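Local coordinates for putative cell surface protein, similar to internalin proteins (PDB 5KZS) that is of unknown function but is an internalin-like leucine-rich-repeat protein of Listeria monocytogenes, probably displayed at the cell surface and related to the afadin-binding InlP, at residues N72-V77 with S93-L98; M80-D85 with L101-P106; T111-L116 with G132-G137; P123-I128 with T143-L148. One frame throughout, in Å; residues are numbered along the deposited sequence.

Interaction 1 of 4, residues N72-V77 with S93-L98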
loop_
_atom_site.group_PDB
_atom_site.type_symbol
_atom_site.label_atom_id
_atom_site.label_comp_id
_atom_site.label_asym_id
_atom_site.label_seq_id
_atom_site.Cartn_x
_atom_site.Cartn_y
_atom_site.Cartn_z
ATOM N N ASN A 72 -23.525 18.541 11.091
ATOM C CA ASN A 72 -23.995 18.918 9.746
ATOM C C ASN A 72 -22.889 19.236 8.727
ATOM O O ASN A 72 -23.047 18.966 7.534
ATOM C CB ASN A 72 -24.926 20.133 9.826
ATOM C CG ASN A 72 -26.291 19.801 10.409
ATOM O OD1 ASN A 72 -26.952 18.850 9.986
ATOM N ND2 ASN A 72 -26.728 20.603 11.371
ATOM N N ASN A 73 -21.789 19.831 9.188
ATOM C CA ASN A 73 -20.777 20.378 8.281
ATOM C C ASN A 73 -19.386 19.759 8.413
ATOM O O ASN A 73 -18.466 20.184 7.701
ATOM C CB ASN A 73 -20.731 21.897 8.459
ATOM C CG ASN A 73 -22.072 22.553 8.159
ATOM O OD1 ASN A 73 -22.697 22.276 7.136
ATOM N ND2 ASN A 73 -22.528 23.410 9.060
ATOM N N VAL A 74 -19.233 18.745 9.277
ATOM C CA VAL A 74 -17.972 18.002 9.386
ATOM C C VAL A 74 -17.785 17.272 8.077
ATOM O O VAL A 74 -18.684 16.578 7.643
ATOM C CB VAL A 74 -17.959 16.980 10.553
ATOM C CG1 VAL A 74 -16.726 16.083 10.506
ATOM C CG2 VAL A 74 -17.975 17.700 11.882
ATOM N N ASN A 75 -16.638 17.470 7.438
ATOM C CA ASN A 75 -16.287 16.728 6.223
ATOM C C ASN A 75 -14.995 15.932 6.394
ATOM O O ASN A 75 -14.510 15.359 5.422
ATOM C CB ASN A 75 -16.228 17.660 5.001
ATOM C CG ASN A 75 -15.197 18.767 5.157
ATOM O OD1 ASN A 75 -14.056 18.522 5.550
ATOM N ND2 ASN A 75 -15.598 19.999 4.863
ATOM N N ILE A 76 -14.451 15.869 7.606
ATOM C CA ILE A 76 -13.248 15.089 7.846
ATOM C C ILE A 76 -13.104 14.647 9.294
ATOM O O ILE A 76 -13.421 15.395 10.211
ATOM C CB ILE A 76 -11.969 15.835 7.380
ATOM C CG1 ILE A 76 -10.701 14.996 7.653
ATOM C CG2 ILE A 76 -11.832 17.199 8.048
ATOM C CD1 ILE A 76 -9.467 15.523 6.959
ATOM N N VAL A 77 -12.608 13.429 9.472
ATOM C CA VAL A 77 -12.386 12.830 10.776
ATOM C C VAL A 77 -10.972 12.272 10.786
ATOM O O VAL A 77 -10.609 11.517 9.892
ATOM C CB VAL A 77 -13.379 11.676 11.037
ATOM C CG1 VAL A 77 -13.012 10.903 12.304
ATOM C CG2 VAL A 77 -14.804 12.199 11.132
ATOM N N SER A 93 -24.914 7.739 11.702
ATOM C CA SER A 93 -25.743 8.535 10.799
ATOM C C SER A 93 -25.654 10.047 11.048
ATOM O O SER A 93 -26.327 10.819 10.364
ATOM C CB SER A 93 -27.189 8.072 10.923
ATOM O OG SER A 93 -27.638 8.227 12.256
ATOM N N THR A 94 -24.823 10.478 12.001
ATOM C CA THR A 94 -24.719 11.901 12.343
ATOM C C THR A 94 -23.602 12.660 11.652
ATOM O O THR A 94 -23.340 13.786 12.036
ATOM C CB THR A 94 -24.568 12.110 13.862
ATOM O OG1 THR A 94 -23.431 11.394 14.345
ATOM C CG2 THR A 94 -25.814 11.647 14.592
ATOM N N ILE A 95 -22.956 12.084 10.639
ATOM C CA ILE A 95 -21.929 12.803 9.856
ATOM C C ILE A 95 -22.230 12.728 8.356
ATOM O O ILE A 95 -21.441 12.199 7.589
ATOM C CB ILE A 95 -20.496 12.299 10.158
ATOM C CG1 ILE A 95 -20.360 11.878 11.635
ATOM C CG2 ILE A 95 -19.490 13.396 9.819
ATOM C CD1 ILE A 95 -18.936 11.618 12.103
ATOM N N PRO A 96 -23.379 13.286 7.931
ATOM C CA PRO A 96 -23.877 13.060 6.566
ATOM C C PRO A 96 -22.957 13.504 5.434
ATOM O O PRO A 96 -22.984 12.889 4.372
ATOM C CB PRO A 96 -25.199 13.857 6.528
ATOM C CG PRO A 96 -25.117 14.812 7.667
ATOM C CD PRO A 96 -24.335 14.089 8.718
ATOM N N HIS A 97 -22.154 14.541 5.661
ATOM C CA HIS A 97 -21.289 15.102 4.610
ATOM C C HIS A 97 -19.800 14.715 4.718
ATOM O O HIS A 97 -18.955 15.338 4.079
ATOM C CB HIS A 97 -21.480 16.624 4.570
ATOM C CG HIS A 97 -22.876 17.033 4.224
ATOM N ND1 HIS A 97 -23.753 17.549 5.155
ATOM C CD2 HIS A 97 -23.564 16.960 3.060
ATOM C CE1 HIS A 97 -24.914 17.800 4.574
ATOM N NE2 HIS A 97 -24.825 17.447 3.304
ATOM N N LEU A 98 -19.487 13.665 5.474
ATOM C CA LEU A 98 -18.105 13.218 5.653
ATOM C C LEU A 98 -17.462 12.833 4.314
ATOM O O LEU A 98 -17.976 11.975 3.603
ATOM C CB LEU A 98 -18.047 12.038 6.625
ATOM C CG LEU A 98 -16.686 11.498 7.069
ATOM C CD1 LEU A 98 -15.885 12.540 7.816
ATOM C CD2 LEU A 98 -16.883 10.284 7.957
HETATM O O HOH W 1 -21.497 15.889 7.879
#
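The imidazole of His97 reaches across to the backbone carbonyl of Asn72, making the one direct hydrogen bond between 72-77 and 93-98. ND1 of His97 lies 2.9 Å from Asn72 O, with an angle of 148° at the hydrogen; the oxygen is tilted 20° out of the imidazole plane. The bond is consistent with a proton on ND1. A torsion of -62° sets CG of His97 beside its own backbone N and anti to the carbonyl carbon, from where the ring edge meets Asn72. The side-chain amide of Asn72 turns elsewhere, its ND2 bonding to Asp46 OD1.

A second polar link runs through water. Water 1 lies 2.9 Å from Val74 O, to which it can donate, and accepts from His97 N at 2.7 Å, bridging the two backbones.

Apolar contacts make up the inner part. Val74 CG1 meets Ile95 CG2 at 3.9 Å, the two side chains slanting across each other. Leu98 CD1 packs against Val77 CG2 at 3.5 Å, roughly at right angles, and also lies 3.6 Å from Ile76 N.

Segment 93-98 is folded by a type I turn from Ile95 to Leu98, closed by Leu98 N to Ile95 O at 3.2 Å. Valine, isoleucine and leucine turned inward, with a turn just before the next parallel strand, are characteristic of adjacent coils in a leucine-rich-repeat solenoid.

Interaction 2 of 4, residues M80-D85 with L101-P106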
loop_
_atom_site.group_PDB
_atom_site.type_symbol
_atom_site.label_atom_id
_atom_site.label_comp_id
_atom_site.label_asym_id
_atom_site.label_seq_id
_atom_site.Cartn_x
_atom_site.Cartn_y
_atom_site.Cartn_z
HETATM N N MSE A 80 -5.775 10.676 15.233
HETATM C CA MSE A 80 -4.333 10.925 15.310
HETATM C C MSE A 80 -3.621 9.968 16.209
HETATM O O MSE A 80 -2.490 9.603 15.937
HETATM C CB MSE A 80 -4.045 12.354 15.758
HETATM C CG MSE A 80 -4.516 13.372 14.722
HETATM SE SE MSE A 80 -3.692 13.078 12.940
HETATM C CE MSE A 80 -4.391 14.756 12.159
ATOM N N GLU A 81 -4.276 9.550 17.280
ATOM C CA GLU A 81 -3.725 8.553 18.186
ATOM C C GLU A 81 -4.895 7.736 18.748
ATOM O O GLU A 81 -6.017 8.245 18.797
ATOM C CB GLU A 81 -2.943 9.258 19.295
ATOM C CG GLU A 81 -1.549 8.721 19.528
ATOM C CD GLU A 81 -0.619 8.979 18.357
ATOM O OE1 GLU A 81 -0.101 7.996 17.789
ATOM O OE2 GLU A 81 -0.417 10.160 17.994
ATOM N N PHE A 82 -4.641 6.483 19.142
ATOM C CA PHE A 82 -5.701 5.558 19.624
ATOM C C PHE A 82 -5.154 4.270 20.255
ATOM O O PHE A 82 -4.095 3.792 19.861
ATOM C CB PHE A 82 -6.688 5.200 18.494
ATOM C CG PHE A 82 -6.067 4.491 17.312
ATOM C CD1 PHE A 82 -5.429 5.203 16.298
ATOM C CD2 PHE A 82 -6.153 3.103 17.188
ATOM C CE1 PHE A 82 -4.870 4.547 15.207
ATOM C CE2 PHE A 82 -5.595 2.443 16.098
ATOM C CZ PHE A 82 -4.955 3.166 15.106
ATOM N N GLY A 83 -5.885 3.710 21.217
ATOM C CA GLY A 83 -5.492 2.471 21.917
ATOM C C GLY A 83 -6.006 1.167 21.291
ATOM O O GLY A 83 -6.741 1.178 20.289
ATOM N N GLU A 84 -5.624 0.041 21.899
ATOM C CA GLU A 84 -5.990 -1.292 21.394
ATOM C C GLU A 84 -7.493 -1.524 21.261
ATOM O O GLU A 84 -7.940 -2.194 20.332
ATOM C CB GLU A 84 -5.399 -2.392 22.283
ATOM C CG GLU A 84 -3.945 -2.718 21.975
ATOM C CD GLU A 84 -3.213 -3.328 23.159
ATOM O OE1 GLU A 84 -3.191 -2.690 24.234
ATOM O OE2 GLU A 84 -2.653 -4.438 23.014
ATOM N N ASP A 85 -8.267 -0.976 22.186
ATOM C CA ASP A 85 -9.705 -1.217 22.203
ATOM C C ASP A 85 -10.494 -0.320 21.250
ATOM O O ASP A 85 -11.705 -0.424 21.192
ATOM C CB ASP A 85 -10.226 -1.129 23.634
ATOM C CG ASP A 85 -9.587 -2.175 24.539
ATOM O OD1 ASP A 85 -8.959 -1.798 25.546
ATOM O OD2 ASP A 85 -9.682 -3.380 24.229
ATOM N N LEU A 101 -11.911 10.030 5.870
ATOM C CA LEU A 101 -11.597 9.338 7.109
ATOM C C LEU A 101 -10.088 9.107 7.097
ATOM O O LEU A 101 -9.570 8.589 6.119
ATOM C CB LEU A 101 -12.354 8.008 7.170
ATOM C CG LEU A 101 -11.910 6.996 8.229
ATOM C CD1 LEU A 101 -12.128 7.544 9.622
ATOM C CD2 LEU A 101 -12.675 5.706 8.048
ATOM N N PHE A 102 -9.398 9.484 8.175
ATOM C CA PHE A 102 -7.940 9.348 8.278
ATOM C C PHE A 102 -7.489 8.802 9.640
ATOM O O PHE A 102 -7.638 9.476 10.655
ATOM C CB PHE A 102 -7.266 10.703 8.013
ATOM C CG PHE A 102 -5.762 10.657 8.064
ATOM C CD1 PHE A 102 -5.079 10.907 9.259
ATOM C CD2 PHE A 102 -5.021 10.358 6.919
ATOM C CE1 PHE A 102 -3.699 10.853 9.316
ATOM C CE2 PHE A 102 -3.639 10.300 6.972
ATOM C CZ PHE A 102 -2.979 10.542 8.171
ATOM N N PHE A 103 -6.941 7.586 9.651
ATOM C CA PHE A 103 -6.125 7.109 10.766
ATOM C C PHE A 103 -4.666 7.429 10.464
ATOM O O PHE A 103 -4.140 7.066 9.418
ATOM C CB PHE A 103 -6.269 5.609 10.977
ATOM C CG PHE A 103 -7.608 5.193 11.503
ATOM C CD1 PHE A 103 -8.718 5.156 10.663
ATOM C CD2 PHE A 103 -7.764 4.819 12.840
ATOM C CE1 PHE A 103 -9.956 4.764 11.143
ATOM C CE2 PHE A 103 -9.000 4.431 13.327
ATOM C CZ PHE A 103 -10.097 4.405 12.478
ATOM N N ASN A 104 -4.029 8.115 11.397
ATOM C CA ASN A 104 -2.598 8.389 11.362
ATOM C C ASN A 104 -1.909 7.057 11.694
ATOM O O ASN A 104 -2.518 6.194 12.326
ATOM C CB ASN A 104 -2.310 9.487 12.405
ATOM C CG ASN A 104 -0.874 9.965 12.406
ATOM O OD1 ASN A 104 -0.360 10.503 11.414
ATOM N ND2 ASN A 104 -0.222 9.810 13.550
ATOM N N THR A 105 -0.663 6.870 11.274
ATOM C CA THR A 105 0.020 5.609 11.568
ATOM C C THR A 105 0.533 5.684 13.009
ATOM O O THR A 105 0.911 6.760 13.459
ATOM C CB THR A 105 1.158 5.221 10.562
ATOM O OG1 THR A 105 2.443 5.446 11.143
ATOM C CG2 THR A 105 1.029 5.931 9.187
ATOM N N PRO A 106 0.518 4.561 13.756
ATOM C CA PRO A 106 1.003 4.687 15.137
ATOM C C PRO A 106 2.496 5.001 15.256
ATOM O O PRO A 106 3.220 4.936 14.259
ATOM C CB PRO A 106 0.708 3.311 15.751
ATOM C CG PRO A 106 -0.385 2.751 14.929
ATOM C CD PRO A 106 -0.181 3.278 13.544
#
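Asn104 extends its amide toward Met80 with CG anti to its backbone N (chi1 -175°), whereas Phe82 has CG between its backbone N and carbonyl carbon (chi1 61°), which carries the ring to Phe103. These settings place the amide and the ring for the polar and aromatic halves of the contact.

In the polar half, Asn104 ND2 donates to Met80 O over 3.3 Å, a fairly long bond. The donor lies in the carbonyl plane, on a lone pair of the oxygen, although the oxygen itself is tilted out of the Asn104 amide plane. Next to this bond, the selenium of Met80, a selenomethionine, comes 3.9 Å from Asn104 CB, the two side chains crossing at about a right angle.

The same selenium lies near the plane of the Phe102 ring, 4.3 Å from CE1, so this Met-aromatic contact is made at the ring edge and not over a face.

The aromatic half is a T-shaped pair: Phe103 turns its edge toward a face of Phe82, with centroids 5.5 Å apart and planes at 81°. CD2 of Phe103 is the atom that enters, 3.7 Å from Phe82 CE1. Both phenylalanines are buried, and both also touch Leu114 of strand 113-114.

The contact joins the loop leaving strand 76-79 to the end of strand 100-103, its neighbour in the parallel sheet, and its buried T-shaped phenylalanine pair is consistent with the hydrophobic core of a leucine-rich-repeat solenoid.

Interaction 3 of 4, residues T111-L116 with G132-G137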
loop_
_atom_site.group_PDB
_atom_site.type_symbol
_atom_site.label_atom_id
_atom_site.label_comp_id
_atom_site.label_asym_id
_atom_site.label_seq_id
_atom_site.Cartn_x
_atom_site.Cartn_y
_atom_site.Cartn_z
ATOM N N THR A 111 1.932 -1.567 17.782
ATOM C CA THR A 111 1.028 -2.365 16.961
ATOM C C THR A 111 -0.435 -2.027 17.272
ATOM O O THR A 111 -0.876 -2.184 18.412
ATOM C CB THR A 111 1.250 -3.866 17.237
ATOM O OG1 THR A 111 2.652 -4.155 17.229
ATOM C CG2 THR A 111 0.553 -4.721 16.191
ATOM N N ARG A 112 -1.173 -1.568 16.263
ATOM C CA ARG A 112 -2.627 -1.461 16.352
ATOM C C ARG A 112 -3.317 -2.279 15.264
ATOM O O ARG A 112 -2.786 -2.440 14.169
ATOM C CB ARG A 112 -3.084 -0.006 16.245
ATOM C CG ARG A 112 -2.629 0.899 17.375
ATOM C CD ARG A 112 -3.314 0.629 18.698
ATOM N NE ARG A 112 -2.690 1.449 19.736
ATOM C CZ ARG A 112 -1.883 1.029 20.718
ATOM N NH1 ARG A 112 -1.575 -0.256 20.889
ATOM N NH2 ARG A 112 -1.377 1.930 21.563
ATOM N N ASN A 113 -4.514 -2.773 15.582
ATOM C CA ASN A 113 -5.378 -3.452 14.620
ATOM C C ASN A 113 -6.592 -2.591 14.265
ATOM O O ASN A 113 -7.141 -1.913 15.135
ATOM C CB ASN A 113 -5.838 -4.776 15.203
ATOM C CG ASN A 113 -4.697 -5.571 15.787
ATOM O OD1 ASN A 113 -3.866 -6.116 15.059
ATOM N ND2 ASN A 113 -4.638 -5.626 17.111
ATOM N N LEU A 114 -6.991 -2.630 12.991
ATOM C CA LEU A 114 -8.187 -1.941 12.487
ATOM C C LEU A 114 -9.000 -2.790 11.496
ATOM O O LEU A 114 -8.434 -3.465 10.647
ATOM C CB LEU A 114 -7.792 -0.662 11.759
ATOM C CG LEU A 114 -7.133 0.471 12.523
ATOM C CD1 LEU A 114 -6.759 1.561 11.536
ATOM C CD2 LEU A 114 -8.064 1.035 13.587
ATOM N N SER A 115 -10.323 -2.734 11.593
ATOM C CA SER A 115 -11.208 -3.283 10.568
ATOM C C SER A 115 -11.790 -2.124 9.786
ATOM O O SER A 115 -11.790 -0.996 10.262
ATOM C CB SER A 115 -12.338 -4.118 11.194
ATOM O OG SER A 115 -13.280 -3.324 11.918
ATOM N N LEU A 116 -12.311 -2.416 8.604
ATOM C CA LEU A 116 -12.930 -1.417 7.744
ATOM C C LEU A 116 -14.347 -1.865 7.405
ATOM O O LEU A 116 -14.512 -2.775 6.597
ATOM C CB LEU A 116 -12.100 -1.247 6.462
ATOM C CG LEU A 116 -12.733 -0.475 5.285
ATOM C CD1 LEU A 116 -13.407 0.838 5.714
ATOM C CD2 LEU A 116 -11.682 -0.218 4.219
ATOM N N GLY A 132 -0.608 1.636 8.251
ATOM C CA GLY A 132 0.216 1.536 9.458
ATOM C C GLY A 132 -0.342 0.654 10.552
ATOM O O GLY A 132 0.343 0.399 11.549
ATOM N N SER A 133 -1.577 0.178 10.367
ATOM C CA SER A 133 -2.228 -0.718 11.315
ATOM C C SER A 133 -2.602 -2.049 10.634
ATOM O O SER A 133 -3.025 -2.064 9.472
ATOM C CB SER A 133 -3.465 -0.027 11.883
ATOM O OG SER A 133 -3.116 1.214 12.473
ATOM N N ASN A 134 -2.447 -3.161 11.360
ATOM C CA ASN A 134 -2.789 -4.488 10.823
ATOM C C ASN A 134 -4.264 -4.518 10.481
ATOM O O ASN A 134 -5.090 -4.179 11.336
ATOM C CB ASN A 134 -2.544 -5.603 11.842
ATOM C CG ASN A 134 -1.100 -5.692 12.294
ATOM O OD1 ASN A 134 -0.164 -5.417 11.529
ATOM N ND2 ASN A 134 -0.909 -6.094 13.548
ATOM N N LEU A 135 -4.603 -4.909 9.256
ATOM C CA LEU A 135 -5.998 -5.052 8.877
ATOM C C LEU A 135 -6.577 -6.321 9.524
ATOM O O LEU A 135 -5.971 -7.383 9.450
ATOM C CB LEU A 135 -6.152 -5.101 7.359
ATOM C CG LEU A 135 -7.583 -5.028 6.819
ATOM C CD1 LEU A 135 -8.196 -3.667 7.095
ATOM C CD2 LEU A 135 -7.597 -5.301 5.329
ATOM N N ILE A 136 -7.722 -6.181 10.195
ATOM C CA ILE A 136 -8.477 -7.312 10.723
ATOM C C ILE A 136 -9.473 -7.691 9.636
ATOM O O ILE A 136 -10.223 -6.828 9.122
ATOM C CB ILE A 136 -9.265 -7.004 12.021
ATOM C CG1 ILE A 136 -8.385 -6.314 13.070
ATOM C CG2 ILE A 136 -9.843 -8.302 12.603
ATOM C CD1 ILE A 136 -9.180 -5.654 14.174
ATOM N N GLY A 137 -9.481 -8.986 9.315
ATOM C CA GLY A 137 -10.194 -9.507 8.171
ATOM C C GLY A 137 -9.670 -8.974 6.836
ATOM O O GLY A 137 -8.428 -8.934 6.567
#
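A short parallel beta pairing on a leucine-rich-repeat solenoid, separate from its long parallel sheet, joins Asn113 to Asn134 and Leu114 to Leu135. Three backbone bonds establish the register. Asn134 N donates to Arg112 O at 2.9 Å, Leu114 N to Asn134 O at 3.0 Å, and Ile136 N to Leu114 O at 2.8 Å. Asn134 thus both donates and accepts through its backbone, bonding to the residues flanking Asn113, as parallel strands require. The last bond is straight at its hydrogen (170°), yet its donor stands 40° out of the Leu114 carbonyl plane.

The two asparagines share one face of the pairing. Asn134 ND2 makes a weak bond to Asn113 OD1 at 3.3 Å, with the amide planes turned 40° from each other. Asn113 is met by both Asn134 and Ile136, two residues apart on the partner strand, and Ile136 CD1 approaches Asn113 CB at 3.6 Å.

The guanidinium of Arg112 leads away from 132-137: NE bonds to Phe82 O and NH2 forms a salt bridge with Glu56. On the face opposite the asparagines, Leu114 is buried and touches Met130 as well as its partner across the pairing, the buried Ser133, whose CB lies 3.7 Å from Leu114 CD1.

Interaction 4 of 4, residues P123-I128 with T143-L148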
loop_
_atom_site.group_PDB
_atom_site.type_symbol
_atom_site.label_atom_id
_atom_site.label_comp_id
_atom_site.label_asym_id
_atom_site.label_seq_id
_atom_site.Cartn_x
_atom_site.Cartn_y
_atom_site.Cartn_z
ATOM N N PRO A 123 -22.113 8.430 2.215
ATOM C CA PRO A 123 -22.201 8.345 0.742
ATOM C C PRO A 123 -21.388 9.395 -0.031
ATOM O O PRO A 123 -21.226 9.256 -1.236
ATOM C CB PRO A 123 -23.697 8.556 0.475
ATOM C CG PRO A 123 -24.165 9.401 1.618
ATOM C CD PRO A 123 -23.391 8.899 2.801
ATOM N N GLU A 124 -20.905 10.440 0.644
ATOM C CA GLU A 124 -20.095 11.478 0.000
ATOM C C GLU A 124 -18.567 11.295 0.209
ATOM O O GLU A 124 -17.787 12.196 -0.106
ATOM C CB GLU A 124 -20.566 12.854 0.484
ATOM C CG GLU A 124 -21.941 13.235 -0.046
ATOM C CD GLU A 124 -22.387 14.624 0.387
ATOM O OE1 GLU A 124 -21.590 15.340 1.047
ATOM O OE2 GLU A 124 -23.542 15.005 0.063
HETATM N N MSE A 125 -18.164 10.116 0.702
HETATM C CA MSE A 125 -16.780 9.802 1.072
HETATM C C MSE A 125 -15.942 9.763 -0.174
HETATM O O MSE A 125 -16.358 9.219 -1.200
HETATM C CB MSE A 125 -16.766 8.459 1.805
HETATM C CG MSE A 125 -15.407 8.006 2.300
HETATM SE SE MSE A 125 -14.901 8.915 3.955
HETATM C CE MSE A 125 -15.122 7.329 5.098
ATOM N N VAL A 126 -14.760 10.370 -0.082
ATOM C CA VAL A 126 -13.808 10.486 -1.188
ATOM C C VAL A 126 -12.459 9.807 -0.874
ATOM O O VAL A 126 -11.874 9.214 -1.767
ATOM C CB VAL A 126 -13.678 11.983 -1.588
ATOM C CG1 VAL A 126 -12.374 12.309 -2.318
ATOM C CG2 VAL A 126 -14.886 12.399 -2.424
ATOM N N THR A 127 -11.986 9.856 0.370
ATOM C CA THR A 127 -10.646 9.393 0.724
ATOM C C THR A 127 -10.653 8.613 2.024
ATOM O O THR A 127 -11.248 9.057 2.991
ATOM C CB THR A 127 -9.715 10.606 0.916
ATOM O OG1 THR A 127 -9.692 11.372 -0.290
ATOM C CG2 THR A 127 -8.284 10.181 1.302
ATOM N N ILE A 128 -9.955 7.484 2.057
ATOM C CA ILE A 128 -9.785 6.692 3.281
ATOM C C ILE A 128 -8.330 6.297 3.409
ATOM O O ILE A 128 -7.703 5.856 2.445
ATOM C CB ILE A 128 -10.648 5.401 3.296
ATOM C CG1 ILE A 128 -12.129 5.770 3.191
ATOM C CG2 ILE A 128 -10.388 4.563 4.562
ATOM C CD1 ILE A 128 -13.085 4.592 3.223
ATOM N N THR A 143 -20.153 -1.104 -1.038
ATOM C CA THR A 143 -21.485 -0.893 -1.633
ATOM C C THR A 143 -22.022 0.535 -1.506
ATOM O O THR A 143 -22.822 0.966 -2.340
ATOM C CB THR A 143 -22.521 -1.814 -0.972
ATOM O OG1 THR A 143 -22.408 -1.688 0.448
ATOM C CG2 THR A 143 -22.285 -3.260 -1.364
ATOM N N GLY A 144 -21.579 1.263 -0.480
ATOM C CA GLY A 144 -22.209 2.531 -0.083
ATOM C C GLY A 144 -21.394 3.803 -0.211
ATOM O O GLY A 144 -21.751 4.819 0.399
HETATM N N MSE A 145 -20.324 3.752 -1.002
HETATM C CA MSE A 145 -19.413 4.894 -1.206
HETATM C C MSE A 145 -19.176 5.066 -2.687
HETATM O O MSE A 145 -18.053 4.889 -3.165
HETATM C CB MSE A 145 -18.114 4.679 -0.426
HETATM C CG MSE A 145 -18.450 4.450 1.042
HETATM SE SE MSE A 145 -16.895 4.649 2.218
HETATM C CE MSE A 145 -16.157 2.827 2.164
ATOM N N PRO A 146 -20.238 5.426 -3.423
ATOM C CA PRO A 146 -20.166 5.523 -4.896
ATOM C C PRO A 146 -19.192 6.565 -5.464
ATOM O O PRO A 146 -18.875 6.489 -6.656
ATOM C CB PRO A 146 -21.601 5.905 -5.284
ATOM C CG PRO A 146 -22.090 6.668 -4.111
ATOM C CD PRO A 146 -21.546 5.910 -2.934
ATOM N N ASP A 147 -18.759 7.525 -4.635
ATOM C CA ASP A 147 -17.793 8.567 -5.032
ATOM C C ASP A 147 -16.360 8.374 -4.490
ATOM O O ASP A 147 -15.541 9.290 -4.610
ATOM C CB ASP A 147 -18.325 9.954 -4.596
ATOM C CG ASP A 147 -19.402 10.501 -5.531
ATOM O OD1 ASP A 147 -19.306 10.288 -6.772
ATOM O OD2 ASP A 147 -20.336 11.163 -5.021
ATOM N N LEU A 148 -16.046 7.210 -3.912
ATOM C CA LEU A 148 -14.722 6.972 -3.328
ATOM C C LEU A 148 -13.680 7.042 -4.433
ATOM O O LEU A 148 -13.796 6.281 -5.410
ATOM C CB LEU A 148 -14.650 5.600 -2.652
ATOM C CG LEU A 148 -13.354 5.218 -1.928
ATOM C CD1 LEU A 148 -13.162 6.075 -0.694
ATOM C CD2 LEU A 148 -13.344 3.763 -1.517
#
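Met145, a selenomethionine, lies side by side with selenomethionine Met125, both pointing the same way, and its selenium sits 3.7 Å from Met125 CG. The pair belongs to the hydrophobic core of the leucine-rich-repeat solenoid, where successive coils stack: 123-128 runs into strand 127-129, whose first residues it includes, while the loop 143-148 forms the equivalent approach to strand 150-152. Beyond its selenium, Met145 ends in CE, which meets Ile128 CD1 at 3.7 Å, the two side chains crossing at about a right angle. The bend at chi3 (-87°) turns this methyl group off the line of the chain.

Leu148 supplies the other inward contact. With CG anti to its backbone N (chi1 -177°), CD1 is carried back to 123-128, 4.0 Å from Ile128 CG1 and 3.6 Å from Val126 O.

No direct hydrogen bond crosses between the segments. Met125 O does approach Leu148 N, but the angle is poor, and that N-H instead closes the type I turn from Met145 to Leu148 by bonding to Met145 O at 3.2 Å. Two CA-H...O contacts accompany the packing; that from Leu148 CA to Met125 O, at 3.5 Å, is poorly directed.

Toward the surface, Asp147 OD1 forms a salt bridge with Lys171. At the outer end of the contact, Pro123 CA approaches Gly144 O at 3.6 Å, with 154° at the hydrogen.

Interactions 1, 2 and 4 all reach the nine-stranded parallel sheet, through strands 76-79, 100-103 and 127-129, which are consecutive in it; interaction 3 forms the separate pair 113-114 with 134-135. Interactions 1 and 4 each pair the approach to one sheet strand with a type I turn ahead of the next; their centres are 12 Å apart, and they touch through His97 and Glu124. Interactions 2 and 3 are 10 Å apart between centres and touch directly. Along the chain, 1 and 2 alternate their segments, as do 3 and 4, whereas 1 closes before 3 opens. Each contact spans about one coil, so the series records the regular stacking that builds the solenoid.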